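Long-range contact in beta-glucosidase (Saccharopolyspora erythraea D, PDB 5M6G), which probably hydrolyses terminal, non-reducing beta-D-glucosyl residues, releasing beta-D-glucose, as a family 3 glycoside hydrolase: residues S177-R189 / E195-T208. Sequence-based numbering, arbitrary orientation. Where two conformers were deposited one is given.
Sequences SFAPCVCVARDDR and ESFGEKSENASAMT. With MG (magnesium ion), chain D; SOR (sorbitol), chain L.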
# COMPACT_ATOMS: atom_id res chain seq x y z
N SER A 177 -1.08 -6.81 -7.91
CA SER A 177 -0.59 -6.07 -6.76
C SER A 177 -1.66 -6.04 -5.68
O SER A 177 -2.85 -5.91 -5.97
CB SER A 177 -0.22 -4.63 -7.12
OG SER A 177 0.21 -3.93 -5.96
N PHE A 178 -1.21 -6.17 -4.42
CA PHE A 178 -2.10 -6.06 -3.27
C PHE A 178 -2.26 -4.57 -2.93
O PHE A 178 -1.77 -4.07 -1.92
CB PHE A 178 -1.56 -6.87 -2.10
CG PHE A 178 -1.25 -8.32 -2.46
CD1 PHE A 178 -2.17 -9.09 -3.17
CD2 PHE A 178 -0.05 -8.91 -2.08
CE1 PHE A 178 -1.89 -10.42 -3.49
CE2 PHE A 178 0.23 -10.23 -2.40
CZ PHE A 178 -0.68 -10.99 -3.11
N ALA A 179 -2.94 -3.87 -3.83
CA ALA A 179 -3.11 -2.42 -3.77
C ALA A 179 -4.31 -2.05 -4.63
O ALA A 179 -4.56 -2.68 -5.66
CB ALA A 179 -1.83 -1.70 -4.27
N PRO A 180 -5.05 -0.99 -4.24
CA PRO A 180 -4.79 -0.08 -3.11
C PRO A 180 -5.45 -0.45 -1.78
O PRO A 180 -6.51 -1.08 -1.76
CB PRO A 180 -5.40 1.24 -3.61
CG PRO A 180 -6.61 0.78 -4.40
CD PRO A 180 -6.08 -0.46 -5.15
N CYS A 181 -4.81 -0.06 -0.68
CA CYS A 181 -5.53 0.01 0.59
C CYS A 181 -6.61 1.08 0.48
O CYS A 181 -6.30 2.26 0.32
CB CYS A 181 -4.59 0.34 1.77
SG CYS A 181 -5.20 -0.09 3.48
N VAL A 182 -7.88 0.67 0.51
CA VAL A 182 -9.01 1.58 0.57
C VAL A 182 -9.49 1.75 2.01
O VAL A 182 -10.58 2.30 2.25
CB VAL A 182 -10.14 1.13 -0.37
CG1 VAL A 182 -9.59 0.98 -1.81
CG2 VAL A 182 -10.78 -0.18 0.11
N CYS A 183 -8.70 1.27 2.96
CA CYS A 183 -8.87 1.53 4.38
C CYS A 183 -9.13 3.00 4.66
O CYS A 183 -8.45 3.87 4.12
CB CYS A 183 -7.61 1.06 5.13
SG CYS A 183 -5.96 1.60 4.41
N VAL A 184 -10.12 3.27 5.51
CA VAL A 184 -10.43 4.61 5.98
C VAL A 184 -9.90 4.69 7.41
O VAL A 184 -10.52 4.16 8.34
CB VAL A 184 -11.93 4.90 5.92
CG1 VAL A 184 -12.23 6.27 6.45
CG2 VAL A 184 -12.43 4.75 4.48
N ALA A 185 -8.75 5.34 7.59
CA ALA A 185 -8.06 5.32 8.88
C ALA A 185 -8.70 6.35 9.81
O ALA A 185 -8.60 7.56 9.57
CB ALA A 185 -6.57 5.60 8.69
N ARG A 186 -9.36 5.87 10.87
CA ARG A 186 -10.05 6.73 11.82
C ARG A 186 -9.28 6.94 13.12
O ARG A 186 -9.72 7.75 13.94
CB ARG A 186 -11.43 6.14 12.15
CG ARG A 186 -12.26 5.78 10.94
CD ARG A 186 -12.91 7.00 10.31
NE ARG A 186 -13.96 7.58 11.16
CZ ARG A 186 -14.52 8.76 10.91
NH1 ARG A 186 -15.48 9.23 11.71
NH2 ARG A 186 -14.13 9.47 9.86
N ASP A 187 -8.18 6.23 13.35
CA ASP A 187 -7.42 6.36 14.60
C ASP A 187 -5.93 6.39 14.29
O ASP A 187 -5.33 5.37 13.95
CB ASP A 187 -7.76 5.22 15.57
CG ASP A 187 -7.29 5.51 16.98
OD1 ASP A 187 -6.12 5.90 17.16
OD2 ASP A 187 -8.11 5.36 17.93
N ASP A 188 -5.32 7.57 14.45
CA ASP A 188 -3.94 7.78 14.02
C ASP A 188 -2.94 6.88 14.74
O ASP A 188 -1.81 6.76 14.29
CB ASP A 188 -3.55 9.25 14.23
CG ASP A 188 -4.23 10.17 13.24
OD1 ASP A 188 -4.84 9.66 12.27
OD2 ASP A 188 -4.12 11.40 13.41
N ARG A 189 -3.33 6.25 15.85
CA ARG A 189 -2.43 5.31 16.51
C ARG A 189 -2.12 4.10 15.64
O ARG A 189 -1.13 3.40 15.90
CB ARG A 189 -3.05 4.86 17.83
CG ARG A 189 -2.99 5.95 18.88
CD ARG A 189 -3.74 5.54 20.12
NE ARG A 189 -5.18 5.66 19.93
CZ ARG A 189 -6.07 5.58 20.91
NH1 ARG A 189 -5.67 5.39 22.16
NH2 ARG A 189 -7.37 5.68 20.64
N GLU A 195 -1.04 4.06 5.04
CA GLU A 195 -1.54 3.36 3.87
C GLU A 195 -2.96 3.78 3.50
O GLU A 195 -3.50 3.28 2.51
CB GLU A 195 -1.49 1.85 4.12
CG GLU A 195 -0.10 1.38 4.50
CD GLU A 195 0.06 -0.11 4.36
OE1 GLU A 195 -0.12 -0.62 3.24
OE2 GLU A 195 0.37 -0.76 5.38
N SER A 196 -3.56 4.68 4.27
CA SER A 196 -4.92 5.15 4.02
C SER A 196 -4.90 6.48 3.28
O SER A 196 -4.12 7.38 3.62
CB SER A 196 -5.68 5.29 5.34
OG SER A 196 -6.95 5.91 5.18
N PHE A 197 -5.77 6.62 2.29
CA PHE A 197 -5.91 7.89 1.60
C PHE A 197 -6.53 8.98 2.48
O PHE A 197 -6.44 10.16 2.15
CB PHE A 197 -6.74 7.73 0.35
CG PHE A 197 -6.07 6.94 -0.73
CD1 PHE A 197 -4.99 7.48 -1.41
CD2 PHE A 197 -6.52 5.67 -1.07
CE1 PHE A 197 -4.36 6.76 -2.44
CE2 PHE A 197 -5.91 4.95 -2.09
CZ PHE A 197 -4.82 5.49 -2.77
N GLY A 198 -7.18 8.62 3.58
CA GLY A 198 -7.73 9.65 4.43
C GLY A 198 -8.78 9.10 5.36
O GLY A 198 -9.20 7.95 5.26
N GLU A 199 -9.19 9.95 6.30
CA GLU A 199 -10.14 9.54 7.33
C GLU A 199 -11.59 9.58 6.86
O GLU A 199 -12.46 9.07 7.56
CB GLU A 199 -9.99 10.44 8.56
CG GLU A 199 -10.60 11.81 8.37
CD GLU A 199 -10.33 12.75 9.54
OE1 GLU A 199 -9.42 12.45 10.35
OE2 GLU A 199 -11.03 13.78 9.64
N LYS A 200 -11.87 10.20 5.71
CA LYS A 200 -13.23 10.32 5.21
C LYS A 200 -13.44 9.37 4.05
O LYS A 200 -12.58 9.25 3.17
CB LYS A 200 -13.55 11.75 4.78
CG LYS A 200 -13.49 12.74 5.92
CD LYS A 200 -13.76 14.16 5.43
CE LYS A 200 -15.22 14.35 5.07
NZ LYS A 200 -15.96 14.89 6.23
N SER A 201 -14.59 8.69 4.05
CA SER A 201 -14.89 7.76 2.96
C SER A 201 -14.77 8.42 1.60
O SER A 201 -14.40 7.76 0.63
CB SER A 201 -16.30 7.18 3.15
OG SER A 201 -17.26 8.20 3.01
N GLU A 202 -15.11 9.72 1.50
CA GLU A 202 -14.85 10.48 0.27
C GLU A 202 -13.41 10.33 -0.19
O GLU A 202 -13.14 10.13 -1.37
CB GLU A 202 -15.17 11.97 0.51
CG GLU A 202 -14.25 12.94 -0.26
CD GLU A 202 -13.69 14.08 0.60
OE1 GLU A 202 -14.40 14.60 1.48
OE2 GLU A 202 -12.51 14.46 0.39
N ASN A 203 -12.46 10.45 0.75
CA ASN A 203 -11.05 10.42 0.40
C ASN A 203 -10.72 9.12 -0.31
O ASN A 203 -10.33 9.11 -1.49
CB ASN A 203 -10.18 10.58 1.65
CG ASN A 203 -10.32 11.96 2.31
OD1 ASN A 203 -10.50 12.97 1.63
ND2 ASN A 203 -10.20 12.01 3.65
N ALA A 204 -10.90 8.00 0.39
CA ALA A 204 -10.54 6.71 -0.19
C ALA A 204 -11.34 6.42 -1.44
O ALA A 204 -10.79 5.93 -2.43
CB ALA A 204 -10.74 5.61 0.85
N SER A 205 -12.65 6.71 -1.43
CA SER A 205 -13.47 6.40 -2.60
C SER A 205 -12.96 7.11 -3.84
O SER A 205 -12.85 6.50 -4.92
CB SER A 205 -14.93 6.77 -2.33
OG SER A 205 -15.48 5.96 -1.32
N ALA A 206 -12.63 8.40 -3.72
CA ALA A 206 -12.11 9.12 -4.87
C ALA A 206 -10.80 8.53 -5.35
O ALA A 206 -10.53 8.49 -6.56
CB ALA A 206 -11.93 10.60 -4.52
N MET A 207 -9.97 8.04 -4.44
CA MET A 207 -8.66 7.56 -4.83
C MET A 207 -8.66 6.09 -5.27
O MET A 207 -7.59 5.54 -5.55
CB MET A 207 -7.65 7.78 -3.70
CG MET A 207 -7.51 9.24 -3.29
SD MET A 207 -7.10 10.30 -4.70
CE MET A 207 -6.53 11.77 -3.82
N THR A 208 -9.83 5.46 -5.35
CA THR A 208 -9.88 4.16 -6.00
C THR A 208 -9.59 4.28 -7.49
O THR A 208 -9.50 3.26 -8.17
CB THR A 208 -11.24 3.47 -5.77
OG1 THR A 208 -12.27 4.24 -6.40
CG2 THR A 208 -11.53 3.33 -4.29
MG MG D . -8.92 11.02 11.89
C1 SOR L . -1.53 -6.70 3.48
C2 SOR L . -0.37 -7.25 2.67
C3 SOR L . 0.23 -8.43 3.42
C4 SOR L . 1.60 -8.81 2.85
C5 SOR L . 2.47 -9.56 3.86
C6 SOR L . 3.91 -9.56 3.33
O1 SOR L . -1.77 -5.35 3.15
O2 SOR L . -0.83 -7.66 1.39
O3 SOR L . -0.65 -9.52 3.30
O4 SOR L . 1.44 -9.58 1.68
O5 SOR L . 2.42 -8.99 5.15
O6 SOR L . 4.81 -9.88 4.36
O HOH W 1 -7.40 4.41 1.67
O HOH W 2 -7.75 9.24 11.31
O HOH W 3 -6.96 12.03 12.49
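A chi1 of 172° turns Ser196 OG away from its own N and toward the 177-189 loop, where it donates to Cys183 O at 2.7 Å from above that carbonyl's plane and accepts from Ala185 N at 3.1 Å. Gly198 N also donates to OG, closing an ST turn, so three bonds fix this buried hydroxyl. Beside it, Ser196 CB and Ala185 CB are pressed to 3.5 Å. Arg186 bends at chi2 and chi3 (-79° and -69°), which folds its guanidinium back until NH2 reaches Glu199 O at 2.9 Å, nearly in the guanidinium plane. A water bridges the segments, giving its protons to Cys181 O and Cys183 O and accepting from Phe197 N. The Phe197 ring takes Pro180 CB at its edge, 4.0 Å from CE2, while Met207 CB lies over one face. The Cys181-Cys183 disulfide closes the short bend here. Glu199 OE1 binds magnesium at 2.2 Å, with two waters, Ile596 O and Asn597 OD1 completing the site, while OE2 is hydrogen-bonded to Thr586; this ties 195-208 to the C-terminal domain. One metal-bound water is hydrogen-bonded to Ala185 O. The loop leaves strand 176-177 of the TIM-barrel-type domain past Phe178 in the sorbitol pocket; helix 201-206 packs Ala204 CB against Val182 O and Val184 CG2, helix 261-268 meets Val182 and Ala204, helix 252-259 Val184 and Arg186, and helix 146-152 Cys181 and Phe197.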